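Local coordinates for protein N-acyl-D-glutamate deacylase (Bordetella bronchiseptica, PDB 3GIP) that hydrolyses N-acyl-D-glutamate to D-glutamate and a carboxylate, as a zinc-binding deacylase of the amidohydrolase superfamily, at residues I57-F62 with Q399-M404; G86-V91 with W425-V430; C359-S364 with A406-V411; S380-L385 with D434-R439; R353-P358 with R393-E398. One frame throughout, in Å; residues are numbered along the deposited sequence.

Overall arrangement
The contacts lie where the first barrel strands meet the last helices of the amidohydrolase barrel and the small beta domain. Contacts 1 and 2 have centres about 9 Å apart. They meet through strand 57-64, which pairs with strands 87-92 and 428-431. Contacts 1 and 5 share helix 397-404, and contact 3 uses the next helix, 406-412. Contact 4 sits on helix 376-391, whose side chains touch M404 and F62 of contact 1. Contacts 2 and 5 are about 20 Å apart, centre to centre, and do not touch. Along the chain, 57-62 and 86-91 come first and 425-430 and 434-439 last. The contacts thus tie early barrel strands to the last helices and the returning chain.

Contact 1: residues I57-F62 with Q399-M404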
# COMPACT_ATOMS: atom_id res chain seq x y z
N ILE A 57 14.82 -11.94 -14.84
CA ILE A 57 14.94 -12.20 -13.42
C ILE A 57 13.63 -12.87 -13.00
O ILE A 57 12.56 -12.47 -13.45
CB ILE A 57 15.10 -10.90 -12.60
CG1 ILE A 57 16.45 -10.25 -12.89
CG2 ILE A 57 14.95 -11.20 -11.11
CD1 ILE A 57 17.64 -11.08 -12.43
N VAL A 58 13.74 -13.89 -12.16
CA VAL A 58 12.58 -14.59 -11.64
C VAL A 58 12.61 -14.27 -10.15
O VAL A 58 13.54 -14.66 -9.44
CB VAL A 58 12.68 -16.10 -11.89
CG1 VAL A 58 11.45 -16.81 -11.34
CG2 VAL A 58 12.83 -16.36 -13.37
N ALA A 59 11.60 -13.56 -9.67
CA ALA A 59 11.56 -13.14 -8.28
C ALA A 59 10.22 -13.39 -7.62
O ALA A 59 9.25 -13.76 -8.28
CB ALA A 59 11.90 -11.65 -8.21
N PRO A 60 10.14 -13.20 -6.29
CA PRO A 60 8.86 -13.41 -5.62
C PRO A 60 7.95 -12.27 -6.08
O PRO A 60 8.43 -11.17 -6.36
CB PRO A 60 9.20 -13.26 -4.13
CG PRO A 60 10.69 -13.45 -4.05
CD PRO A 60 11.18 -12.80 -5.32
N GLY A 61 6.65 -12.52 -6.18
CA GLY A 61 5.74 -11.47 -6.59
C GLY A 61 5.86 -10.30 -5.62
O GLY A 61 6.11 -10.51 -4.43
N PHE A 62 5.68 -9.08 -6.11
CA PHE A 62 5.80 -7.93 -5.22
C PHE A 62 4.60 -7.75 -4.30
O PHE A 62 3.46 -8.00 -4.69
CB PHE A 62 6.03 -6.65 -6.04
CG PHE A 62 7.17 -6.76 -7.02
CD1 PHE A 62 8.32 -7.47 -6.69
CD2 PHE A 62 7.10 -6.14 -8.26
CE1 PHE A 62 9.38 -7.57 -7.59
CE2 PHE A 62 8.15 -6.23 -9.17
CZ PHE A 62 9.29 -6.95 -8.84
N GLN A 399 18.78 -6.29 -3.39
CA GLN A 399 18.34 -5.59 -2.19
C GLN A 399 16.94 -5.01 -2.39
O GLN A 399 16.11 -5.07 -1.49
CB GLN A 399 19.32 -4.46 -1.84
CG GLN A 399 20.68 -4.94 -1.37
CD GLN A 399 21.65 -3.79 -1.11
OE1 GLN A 399 21.93 -2.99 -2.00
NE2 GLN A 399 22.18 -3.72 0.11
N ALA A 400 16.69 -4.45 -3.57
CA ALA A 400 15.39 -3.85 -3.85
C ALA A 400 14.28 -4.90 -3.84
O ALA A 400 13.21 -4.67 -3.27
CB ALA A 400 15.42 -3.13 -5.19
N VAL A 401 14.53 -6.05 -4.46
CA VAL A 401 13.53 -7.10 -4.48
C VAL A 401 13.20 -7.53 -3.06
O VAL A 401 12.05 -7.81 -2.74
CB VAL A 401 14.01 -8.32 -5.30
CG1 VAL A 401 13.05 -9.49 -5.13
CG2 VAL A 401 14.10 -7.94 -6.78
N ALA A 402 14.21 -7.57 -2.19
CA ALA A 402 13.97 -7.94 -0.80
C ALA A 402 13.01 -6.96 -0.14
O ALA A 402 12.15 -7.35 0.64
CB ALA A 402 15.30 -8.00 -0.04
N ARG A 403 13.15 -5.67 -0.46
CA ARG A 403 12.27 -4.65 0.11
C ARG A 403 10.82 -4.81 -0.34
O ARG A 403 9.90 -4.37 0.35
CB ARG A 403 12.72 -3.24 -0.30
CG ARG A 403 14.12 -2.88 0.10
CD ARG A 403 14.33 -2.97 1.60
NE ARG A 403 15.62 -2.40 1.97
CZ ARG A 403 15.86 -1.09 2.01
NH1 ARG A 403 14.90 -0.22 1.72
NH2 ARG A 403 17.08 -0.66 2.29
N MET A 404 10.64 -5.44 -1.49
CA MET A 404 9.31 -5.63 -2.08
C MET A 404 8.70 -6.98 -1.78
O MET A 404 7.53 -7.21 -2.09
CB MET A 404 9.39 -5.52 -3.60
CG MET A 404 10.03 -4.26 -4.12
SD MET A 404 10.22 -4.34 -5.91
CE MET A 404 10.49 -2.59 -6.25
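M404 lays its sulfur over one face of the F62 ring, and this is the main touch between I57-F62 and helix residues Q399-M404. The M404 side chain can be followed outward. CB is the first atom to meet the ring, 3.8 Å from F62 CD1. CG stands anti to the carbonyl carbon (chi1 -54°), and the chain runs on extended, so it passes alongside F62 and points the same way. SD then sits 3.8 Å from the ring centroid and 14° off the ring normal. It lies slightly toward the rim, and its nearest ring atoms are CD1 and CE1. The methyl CE turns away from the ring and packs on V384 and L385 of helix 376-391. The backbones also come close here, with F62 CA 3.6 Å from M404 O.

V401 makes the second touch, one turn earlier on the helix. Its CG1 branch, anti to the backbone N, does all the work. CG1 is 3.9 Å from A59 CB and 3.8 Å from P60 CD, so one methyl group serves two neighbouring strand residues. P60 is met by the CD corner of its ring. All the residues that touch are buried, and the side-chain contacts are apolar.

Strand 57-64 is also hydrogen-bonded to strand 428-431, and F62 also touches V429 there. The F62-M404 pair is a Met-aromatic contact. It packs a late helix of the amidohydrolase barrel against a strand from the beginning of the barrel, as expected where such a fold closes.

Contact 2: residues G86-V91 with W425-V430; sequences GITTVV and WADVVV
This contact lies where the first barrel strands meet the chain returning to the beta domain. G86, with positive phi, is the C-prime residue of a Schellman motif that ends a helix, and strand 87-92 starts right after it. The touching parts of G86-V91 and W425-V430 run nearly antiparallel, 162° apart. V429 CG2 lies against G86 CA at 3.8 Å.

T88 and D427 cross at a slant. T88 OG1 is 3.5 Å from D427 CB, so the hydroxyl meets the methylene and not the carboxylate. A chi1 of 55° places OG1 between the backbone N and carbonyl carbon of T88. There it reaches a water, with OG1 2.7 Å from the water oxygen. The same water is 2.6 Å from T89 OG1 and donates a hydrogen bond to D427 OD2 at 2.7 Å.

D427 OD2 also forms a salt bridge with R417, and D427 OD1 accepts from the backbone N of N458. The carboxylate is therefore held at both oxygens. The R417 charge probably keeps it ionised, and the water links the carboxylate to the two threonine hydroxyls.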
# COMPACT_ATOMS: atom_id res chain seq x y z
N GLY A 86 3.84 -6.12 -11.55
CA GLY A 86 4.39 -7.23 -10.79
C GLY A 86 3.90 -7.52 -9.39
O GLY A 86 4.49 -8.35 -8.70
N ILE A 87 2.81 -6.88 -8.97
CA ILE A 87 2.26 -7.07 -7.63
C ILE A 87 1.37 -8.30 -7.53
O ILE A 87 0.45 -8.47 -8.33
CB ILE A 87 1.46 -5.82 -7.21
CG1 ILE A 87 2.40 -4.61 -7.16
CG2 ILE A 87 0.79 -6.03 -5.87
CD1 ILE A 87 1.67 -3.28 -7.08
N THR A 88 1.64 -9.15 -6.54
CA THR A 88 0.86 -10.38 -6.33
C THR A 88 0.10 -10.39 -5.01
O THR A 88 -0.75 -11.27 -4.78
CB THR A 88 1.77 -11.62 -6.37
OG1 THR A 88 2.83 -11.47 -5.41
CG2 THR A 88 2.37 -11.81 -7.75
N THR A 89 0.40 -9.44 -4.13
CA THR A 89 -0.28 -9.33 -2.84
C THR A 89 -0.42 -7.85 -2.50
O THR A 89 0.49 -7.06 -2.76
CB THR A 89 0.53 -10.00 -1.70
OG1 THR A 89 0.61 -11.41 -1.92
CG2 THR A 89 -0.13 -9.75 -0.34
N VAL A 90 -1.55 -7.47 -1.93
CA VAL A 90 -1.75 -6.09 -1.52
C VAL A 90 -2.33 -6.04 -0.12
O VAL A 90 -3.15 -6.87 0.26
CB VAL A 90 -2.71 -5.33 -2.47
CG1 VAL A 90 -4.10 -5.96 -2.46
CG2 VAL A 90 -2.79 -3.86 -2.04
N VAL A 91 -1.85 -5.07 0.66
CA VAL A 91 -2.35 -4.87 2.01
C VAL A 91 -3.27 -3.66 1.90
O VAL A 91 -2.83 -2.56 1.58
CB VAL A 91 -1.20 -4.56 3.00
CG1 VAL A 91 -1.76 -4.35 4.40
CG2 VAL A 91 -0.19 -5.70 2.99
N TRP A 425 4.29 -20.35 -1.26
CA TRP A 425 3.28 -20.13 -2.29
C TRP A 425 3.95 -19.59 -3.55
O TRP A 425 4.88 -18.78 -3.48
CB TRP A 425 2.23 -19.14 -1.80
CG TRP A 425 1.31 -19.73 -0.79
CD1 TRP A 425 1.31 -19.49 0.56
CD2 TRP A 425 0.25 -20.67 -1.03
NE1 TRP A 425 0.31 -20.23 1.17
CE2 TRP A 425 -0.35 -20.96 0.21
CE3 TRP A 425 -0.24 -21.29 -2.19
CZ2 TRP A 425 -1.42 -21.85 0.34
CZ3 TRP A 425 -1.31 -22.18 -2.06
CH2 TRP A 425 -1.89 -22.44 -0.80
N ALA A 426 3.47 -20.04 -4.70
CA ALA A 426 4.05 -19.63 -5.97
C ALA A 426 3.61 -18.27 -6.51
O ALA A 426 3.02 -18.18 -7.60
CB ALA A 426 3.80 -20.71 -7.03
N ASP A 427 3.88 -17.21 -5.74
CA ASP A 427 3.59 -15.85 -6.18
C ASP A 427 4.92 -15.50 -6.85
O ASP A 427 5.95 -15.40 -6.17
CB ASP A 427 3.35 -14.90 -4.99
CG ASP A 427 2.05 -15.19 -4.26
OD1 ASP A 427 1.11 -15.74 -4.88
OD2 ASP A 427 1.95 -14.83 -3.07
N VAL A 428 4.90 -15.32 -8.16
CA VAL A 428 6.13 -15.07 -8.90
C VAL A 428 6.01 -13.99 -9.97
O VAL A 428 4.97 -13.86 -10.61
CB VAL A 428 6.60 -16.36 -9.61
CG1 VAL A 428 7.97 -16.16 -10.24
CG2 VAL A 428 6.62 -17.52 -8.63
N VAL A 429 7.08 -13.23 -10.16
CA VAL A 429 7.10 -12.22 -11.20
C VAL A 429 8.39 -12.42 -11.99
O VAL A 429 9.46 -12.63 -11.42
CB VAL A 429 7.06 -10.77 -10.65
CG1 VAL A 429 8.25 -10.50 -9.75
CG2 VAL A 429 7.04 -9.79 -11.82
N VAL A 430 8.26 -12.39 -13.32
CA VAL A 430 9.40 -12.55 -14.21
C VAL A 430 9.55 -11.21 -14.93
O VAL A 430 8.59 -10.72 -15.53
CB VAL A 430 9.15 -13.66 -15.25
CG1 VAL A 430 10.35 -13.78 -16.19
CG2 VAL A 430 8.88 -14.98 -14.55
O HOH W 1 2.91 -12.35 -2.81

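Contact 3: residues C359-S364 with A406-V411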
# COMPACT_ATOMS: atom_id res chain seq x y z
N CYS A 359 14.60 -0.45 6.70
CA CYS A 359 13.26 -0.97 6.95
C CYS A 359 12.20 -0.37 6.04
O CYS A 359 11.00 -0.46 6.33
CB CYS A 359 12.86 -0.73 8.40
SG CYS A 359 13.97 -1.54 9.58
N CYS A 360 12.62 0.22 4.92
CA CYS A 360 11.65 0.83 4.02
C CYS A 360 11.16 -0.11 2.92
O CYS A 360 11.94 -0.64 2.13
CB CYS A 360 12.23 2.09 3.37
SG CYS A 360 10.96 3.12 2.59
N MET A 361 9.85 -0.31 2.89
CA MET A 361 9.21 -1.15 1.90
C MET A 361 8.61 -0.23 0.84
O MET A 361 8.73 1.00 0.94
CB MET A 361 8.09 -1.97 2.56
CG MET A 361 8.56 -2.75 3.78
SD MET A 361 7.19 -3.46 4.73
CE MET A 361 6.63 -2.02 5.61
N VAL A 362 7.97 -0.81 -0.17
CA VAL A 362 7.34 -0.02 -1.22
C VAL A 362 5.82 -0.13 -1.11
O VAL A 362 5.27 -1.24 -1.03
CB VAL A 362 7.77 -0.50 -2.63
CG1 VAL A 362 7.12 0.36 -3.71
CG2 VAL A 362 9.29 -0.44 -2.74
N GLY A 363 5.16 1.02 -1.08
CA GLY A 363 3.70 1.07 -1.00
C GLY A 363 3.24 2.01 -2.10
O GLY A 363 3.63 3.17 -2.11
N SER A 364 2.41 1.52 -3.02
CA SER A 364 1.97 2.35 -4.14
C SER A 364 1.00 3.48 -3.78
O SER A 364 1.05 4.55 -4.39
CB SER A 364 1.32 1.49 -5.22
OG SER A 364 0.01 1.09 -4.84
N ALA A 406 10.43 -10.17 0.77
CA ALA A 406 10.73 -10.72 2.08
C ALA A 406 10.47 -9.75 3.23
O ALA A 406 9.89 -10.14 4.25
CB ALA A 406 12.17 -11.20 2.13
N LEU A 407 10.89 -8.49 3.09
CA LEU A 407 10.67 -7.53 4.18
C LEU A 407 9.18 -7.37 4.47
O LEU A 407 8.76 -7.44 5.63
CB LEU A 407 11.32 -6.18 3.85
CG LEU A 407 11.24 -5.10 4.93
CD1 LEU A 407 11.88 -5.59 6.24
CD2 LEU A 407 11.94 -3.85 4.43
N PRO A 408 8.34 -7.16 3.44
CA PRO A 408 6.91 -7.01 3.72
C PRO A 408 6.35 -8.27 4.39
O PRO A 408 5.54 -8.18 5.32
CB PRO A 408 6.31 -6.79 2.33
CG PRO A 408 7.38 -6.03 1.63
CD PRO A 408 8.64 -6.77 2.05
N ALA A 409 6.77 -9.44 3.93
CA ALA A 409 6.29 -10.70 4.50
C ALA A 409 6.68 -10.78 5.98
O ALA A 409 5.90 -11.26 6.81
CB ALA A 409 6.87 -11.88 3.73
N ARG A 410 7.88 -10.31 6.30
CA ARG A 410 8.37 -10.33 7.68
C ARG A 410 7.62 -9.33 8.55
O ARG A 410 7.25 -9.64 9.68
CB ARG A 410 9.87 -9.99 7.70
CG ARG A 410 10.42 -9.66 9.08
CD ARG A 410 10.37 -10.85 10.02
NE ARG A 410 10.93 -10.51 11.33
CZ ARG A 410 10.30 -9.80 12.26
NH1 ARG A 410 9.07 -9.34 12.03
NH2 ARG A 410 10.89 -9.53 13.41
N VAL A 411 7.39 -8.14 8.02
CA VAL A 411 6.70 -7.09 8.76
C VAL A 411 5.23 -7.40 9.00
O VAL A 411 4.72 -7.19 10.10
CB VAL A 411 6.82 -5.73 8.01
CG1 VAL A 411 5.95 -4.68 8.67
CG2 VAL A 411 8.28 -5.27 8.00
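Apolar packing dominates, and M361 is at its centre. Its CG lies 3.6 Å from L407 CD2, the two side chains crossing at about a right angle. L407 is placed by a chi1 of -177°, which carries CG away from its own backbone N and over the strand. The same CD2 branch also reaches the backbone of the strand, 3.8 Å from C359 C and 3.9 Å from C360 O. Beyond CG, M361 turns to sulfur contacts. SD is 3.7 Å from P408 CA and 4.0 Å from P408 CG, so it rests beside the proline ring.

M361 and V411 meet tip to tip. SD is 3.9 Å from V411 CG2. The chain then bends at chi3 (-78°), which brings CE near V411 CG1.

Strand 360-362 is a barrel strand, parallel to its neighbour 277-281, and helix 406-412 packs over its outer side. The two short axes approach to 8.6 Å at 107°, so the helix runs across the strand. The M361 side chain lies about 14 Å from the bound zinc ion. M361 and V411 also both touch A278 and V245 of the two preceding barrel strands.

A polar partner holds the margin. C360 O accepts a hydrogen bond from R403, just before this helix.

Contact 4: residues S380-L385 with D434-R439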
# COMPACT_ATOMS: atom_id res chain seq x y z
N SER A 380 4.43 2.47 -9.48
CA SER A 380 5.29 2.48 -8.31
C SER A 380 6.42 1.45 -8.26
O SER A 380 7.59 1.80 -8.15
CB SER A 380 4.45 2.35 -7.03
OG SER A 380 3.67 3.51 -6.81
N PHE A 381 6.08 0.16 -8.35
CA PHE A 381 7.11 -0.87 -8.26
C PHE A 381 8.12 -0.89 -9.39
O PHE A 381 9.31 -1.07 -9.17
CB PHE A 381 6.45 -2.24 -8.06
CG PHE A 381 5.93 -2.45 -6.67
CD1 PHE A 381 6.67 -3.19 -5.75
CD2 PHE A 381 4.76 -1.83 -6.24
CE1 PHE A 381 6.24 -3.31 -4.42
CE2 PHE A 381 4.32 -1.94 -4.93
CZ PHE A 381 5.07 -2.69 -4.01
N THR A 382 7.64 -0.68 -10.61
CA THR A 382 8.54 -0.68 -11.76
C THR A 382 9.36 0.61 -11.81
O THR A 382 10.45 0.64 -12.38
CB THR A 382 7.73 -0.88 -13.04
OG1 THR A 382 6.60 0.00 -13.03
CG2 THR A 382 7.25 -2.32 -13.14
N ARG A 383 8.85 1.68 -11.20
CA ARG A 383 9.60 2.93 -11.17
C ARG A 383 10.76 2.74 -10.20
O ARG A 383 11.85 3.27 -10.40
CB ARG A 383 8.72 4.10 -10.73
CG ARG A 383 9.39 5.47 -10.85
CD ARG A 383 8.39 6.59 -10.56
NE ARG A 383 8.94 7.94 -10.66
CZ ARG A 383 9.21 8.56 -11.80
NH1 ARG A 383 8.99 7.97 -12.97
NH2 ARG A 383 9.69 9.80 -11.78
N VAL A 384 10.54 1.97 -9.13
CA VAL A 384 11.63 1.73 -8.19
C VAL A 384 12.70 0.90 -8.90
O VAL A 384 13.88 1.23 -8.84
CB VAL A 384 11.14 0.97 -6.93
CG1 VAL A 384 12.34 0.50 -6.11
CG2 VAL A 384 10.27 1.90 -6.08
N LEU A 385 12.29 -0.16 -9.59
CA LEU A 385 13.26 -1.01 -10.28
C LEU A 385 14.00 -0.31 -11.41
O LEU A 385 15.19 -0.54 -11.61
CB LEU A 385 12.57 -2.26 -10.83
CG LEU A 385 11.90 -3.12 -9.76
CD1 LEU A 385 11.23 -4.31 -10.43
CD2 LEU A 385 12.93 -3.59 -8.75
N ASP A 434 16.89 -5.03 -17.36
CA ASP A 434 17.40 -3.92 -18.15
C ASP A 434 16.33 -3.02 -18.75
O ASP A 434 16.62 -1.88 -19.11
CB ASP A 434 18.32 -4.42 -19.26
CG ASP A 434 19.58 -5.07 -18.72
OD1 ASP A 434 20.09 -4.60 -17.68
OD2 ASP A 434 20.06 -6.05 -19.33
N THR A 435 15.10 -3.51 -18.86
CA THR A 435 14.04 -2.70 -19.45
C THR A 435 12.89 -2.40 -18.50
O THR A 435 12.10 -1.49 -18.74
CB THR A 435 13.43 -3.38 -20.69
OG1 THR A 435 12.78 -4.60 -20.31
CG2 THR A 435 14.51 -3.68 -21.73
N VAL A 436 12.77 -3.16 -17.41
CA VAL A 436 11.67 -2.94 -16.48
C VAL A 436 11.58 -1.48 -16.08
O VAL A 436 12.57 -0.86 -15.68
CB VAL A 436 11.78 -3.84 -15.22
CG1 VAL A 436 13.00 -3.45 -14.39
CG2 VAL A 436 10.50 -3.73 -14.40
N ALA A 437 10.38 -0.91 -16.20
CA ALA A 437 10.18 0.49 -15.88
C ALA A 437 8.72 0.88 -15.96
O ALA A 437 7.92 0.24 -16.65
CB ALA A 437 10.99 1.36 -16.83
N ASP A 438 8.39 1.96 -15.27
CA ASP A 438 7.05 2.51 -15.27
C ASP A 438 6.87 3.33 -16.54
O ASP A 438 7.85 3.80 -17.12
CB ASP A 438 6.85 3.41 -14.05
CG ASP A 438 7.91 4.51 -13.97
OD1 ASP A 438 9.12 4.20 -14.05
OD2 ASP A 438 7.53 5.69 -13.82
N ARG A 439 5.63 3.48 -16.98
CA ARG A 439 5.33 4.28 -18.16
C ARG A 439 4.25 5.29 -17.81
O ARG A 439 4.01 6.24 -18.55
CB ARG A 439 4.87 3.39 -19.32
CG ARG A 439 6.02 2.67 -20.02
CD ARG A 439 6.89 3.66 -20.79
NE ARG A 439 8.07 3.05 -21.39
CZ ARG A 439 9.24 2.88 -20.76
NH1 ARG A 439 9.39 3.27 -19.50
NH2 ARG A 439 10.26 2.32 -21.41
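Loop residues D434-R439 run close along helix 376-391, with T382 and A437 only 4.6 Å apart at their CA atoms and A437 CA giving a CA-H...O contact to T382 O at 3.5 Å.

R383 and D438 carry the polar part. R383 leaves the helix with CG anti to its backbone N (chi1 -172°) and stays extended as far as NE. The aliphatic part of this chain passes over the carboxylate, with CB 3.3 Å from D438 OD1. NH1 then turns back to make a salt bridge with D438 OD2 at 2.8 Å. The N-H...O angle is 151°. The bond uses the syn lone pair of OD2 and the edge of the guanidinium, although the two flat groups are nearly perpendicular at 85°.

T382 packs its OG1 3.4 Å from D438 CA, but its hydroxyl pairs with S449 OG. Its methyl CG2 meets V436 CG2 at 3.8 Å. V436 spreads its two methyls over the helix, and CG1 lies 3.8 Å from L385 CB.

A single salt bridge thus sits beside a buried apolar patch. R383 is gripped at NH1 by D438 and at NE by the carbonyl oxygen of P283, which fixes the turn of its guanidinium. R387 also lies close to R383 NH2, so D438 probably helps balance the positive charge here.

Contact 5: residues R353-P358 with R393-E398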
# COMPACT_ATOMS: atom_id res chain seq x y z
N ARG A 353 16.41 8.94 -0.29
CA ARG A 353 17.14 8.64 0.94
C ARG A 353 16.28 7.83 1.90
O ARG A 353 16.76 6.93 2.59
CB ARG A 353 17.60 9.92 1.64
CG ARG A 353 18.67 10.70 0.92
CD ARG A 353 19.38 11.66 1.88
NE ARG A 353 18.48 12.66 2.46
CZ ARG A 353 18.10 13.77 1.83
NH1 ARG A 353 18.53 14.03 0.61
NH2 ARG A 353 17.27 14.63 2.42
N ILE A 354 14.99 8.17 1.96
CA ILE A 354 14.07 7.46 2.83
C ILE A 354 13.95 6.01 2.36
O ILE A 354 13.97 5.09 3.18
CB ILE A 354 12.68 8.13 2.84
CG1 ILE A 354 12.80 9.52 3.47
CG2 ILE A 354 11.68 7.27 3.61
CD1 ILE A 354 11.53 10.35 3.37
N PHE A 355 13.86 5.82 1.05
CA PHE A 355 13.75 4.47 0.51
C PHE A 355 14.98 3.64 0.88
O PHE A 355 14.88 2.43 1.08
CB PHE A 355 13.60 4.50 -1.01
CG PHE A 355 13.59 3.13 -1.64
CD1 PHE A 355 12.66 2.18 -1.24
CD2 PHE A 355 14.54 2.78 -2.59
CE1 PHE A 355 12.67 0.89 -1.77
CE2 PHE A 355 14.56 1.49 -3.14
CZ PHE A 355 13.62 0.55 -2.72
N GLN A 356 16.14 4.28 0.97
CA GLN A 356 17.36 3.57 1.31
C GLN A 356 17.37 3.05 2.74
O GLN A 356 18.17 2.18 3.07
CB GLN A 356 18.58 4.45 1.06
CG GLN A 356 18.87 4.66 -0.41
CD GLN A 356 20.09 5.52 -0.65
OE1 GLN A 356 20.16 6.65 -0.18
NE2 GLN A 356 21.06 4.98 -1.37
N HIS A 357 16.50 3.58 3.60
CA HIS A 357 16.48 3.11 4.98
C HIS A 357 16.24 1.60 4.97
O HIS A 357 15.39 1.11 4.23
CB HIS A 357 15.38 3.81 5.77
CG HIS A 357 15.39 3.47 7.23
ND1 HIS A 357 14.92 2.27 7.71
CD2 HIS A 357 15.88 4.14 8.30
CE1 HIS A 357 15.12 2.21 9.02
NE2 HIS A 357 15.71 3.33 9.40
N PRO A 358 17.00 0.85 5.78
CA PRO A 358 16.89 -0.61 5.86
C PRO A 358 15.50 -1.20 6.07
O PRO A 358 15.24 -2.34 5.67
CB PRO A 358 17.84 -0.97 7.01
CG PRO A 358 18.89 0.10 6.93
CD PRO A 358 18.05 1.34 6.70
N ARG A 393 20.95 3.68 -9.05
CA ARG A 393 21.80 2.74 -8.32
C ARG A 393 21.77 2.97 -6.81
O ARG A 393 22.80 2.92 -6.14
CB ARG A 393 23.25 2.84 -8.83
CG ARG A 393 23.40 2.48 -10.29
CD ARG A 393 22.87 1.07 -10.54
NE ARG A 393 22.91 0.69 -11.94
CZ ARG A 393 22.40 -0.44 -12.42
NH1 ARG A 393 21.80 -1.30 -11.60
NH2 ARG A 393 22.48 -0.71 -13.71
N LEU A 394 20.57 3.21 -6.27
CA LEU A 394 20.41 3.45 -4.84
C LEU A 394 20.71 2.20 -4.02
O LEU A 394 21.07 2.29 -2.85
CB LEU A 394 19.00 3.94 -4.54
CG LEU A 394 18.62 5.31 -5.11
CD1 LEU A 394 17.18 5.63 -4.72
CD2 LEU A 394 19.57 6.37 -4.58
N MET A 395 20.51 1.04 -4.64
CA MET A 395 20.79 -0.25 -4.01
C MET A 395 20.80 -1.27 -5.14
O MET A 395 20.47 -0.94 -6.27
CB MET A 395 19.73 -0.61 -2.96
CG MET A 395 18.31 -0.78 -3.48
SD MET A 395 17.14 -1.13 -2.14
CE MET A 395 17.14 0.44 -1.27
N THR A 396 21.20 -2.51 -4.85
CA THR A 396 21.23 -3.52 -5.89
C THR A 396 19.83 -4.04 -6.14
O THR A 396 18.92 -3.82 -5.34
CB THR A 396 22.11 -4.72 -5.51
OG1 THR A 396 21.54 -5.38 -4.37
CG2 THR A 396 23.52 -4.26 -5.17
N LEU A 397 19.67 -4.73 -7.27
CA LEU A 397 18.37 -5.29 -7.61
C LEU A 397 18.00 -6.32 -6.53
O LEU A 397 16.84 -6.41 -6.12
CB LEU A 397 18.44 -5.95 -8.99
CG LEU A 397 17.13 -6.49 -9.56
CD1 LEU A 397 16.08 -5.38 -9.59
CD2 LEU A 397 17.37 -7.03 -10.96
N GLU A 398 18.98 -7.09 -6.07
CA GLU A 398 18.73 -8.08 -5.03
C GLU A 398 18.20 -7.43 -3.76
O GLU A 398 17.29 -7.95 -3.11
CB GLU A 398 20.00 -8.88 -4.72
CG GLU A 398 20.37 -9.92 -5.77
CD GLU A 398 21.28 -9.39 -6.86
OE1 GLU A 398 21.34 -8.16 -7.06
OE2 GLU A 398 21.94 -10.21 -7.54
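M395 and F355 cross at about a right angle, and the methionine brings the end of its chain obliquely against the ring, nearest CE2. M395 CE is 3.4 Å from F355 CE2. SD follows at 4.6 Å from the ring centroid, 48° off the normal, so the sulfur approaches obliquely. M395 CG stands between its own backbone N and carbonyl carbon (chi1 63°), and a bend at chi3 then folds CE back toward F355. CE also lies 4.1 Å from Q356 CA.

L394 meets the ring too, its CD1 at the edge near the ring plane, 4.4 Å from F355 CD2. Its other branch, CD2, is turned to Q356 and lies 3.8 Å from NE2.

Q356 also crosses L394 at about a right angle. Its chain is extended beyond CG, and the amide reaches past the leucine side chain to the backbone. NE2 donates to L394 O at 3.1 Å, with an N-H...O angle of 165°. The donor is in the carbonyl plane on a lone pair of the oxygen, and the oxygen lies in the amide plane. This one bond orients the glutamine amide and ties the end of helix 348-356 to the turn ahead of helix 397-404.

R403, later in that helix, reinforces the link by binding F355 O and Q356 O. F355 also touches V384 and Y388 of helix 376-391. The contact is a Met-aromatic pair with an amide-to-carbonyl bond beside it, joining the last turn of helix 348-356 to the turn before helix 397-404, on the outer layer of the barrel.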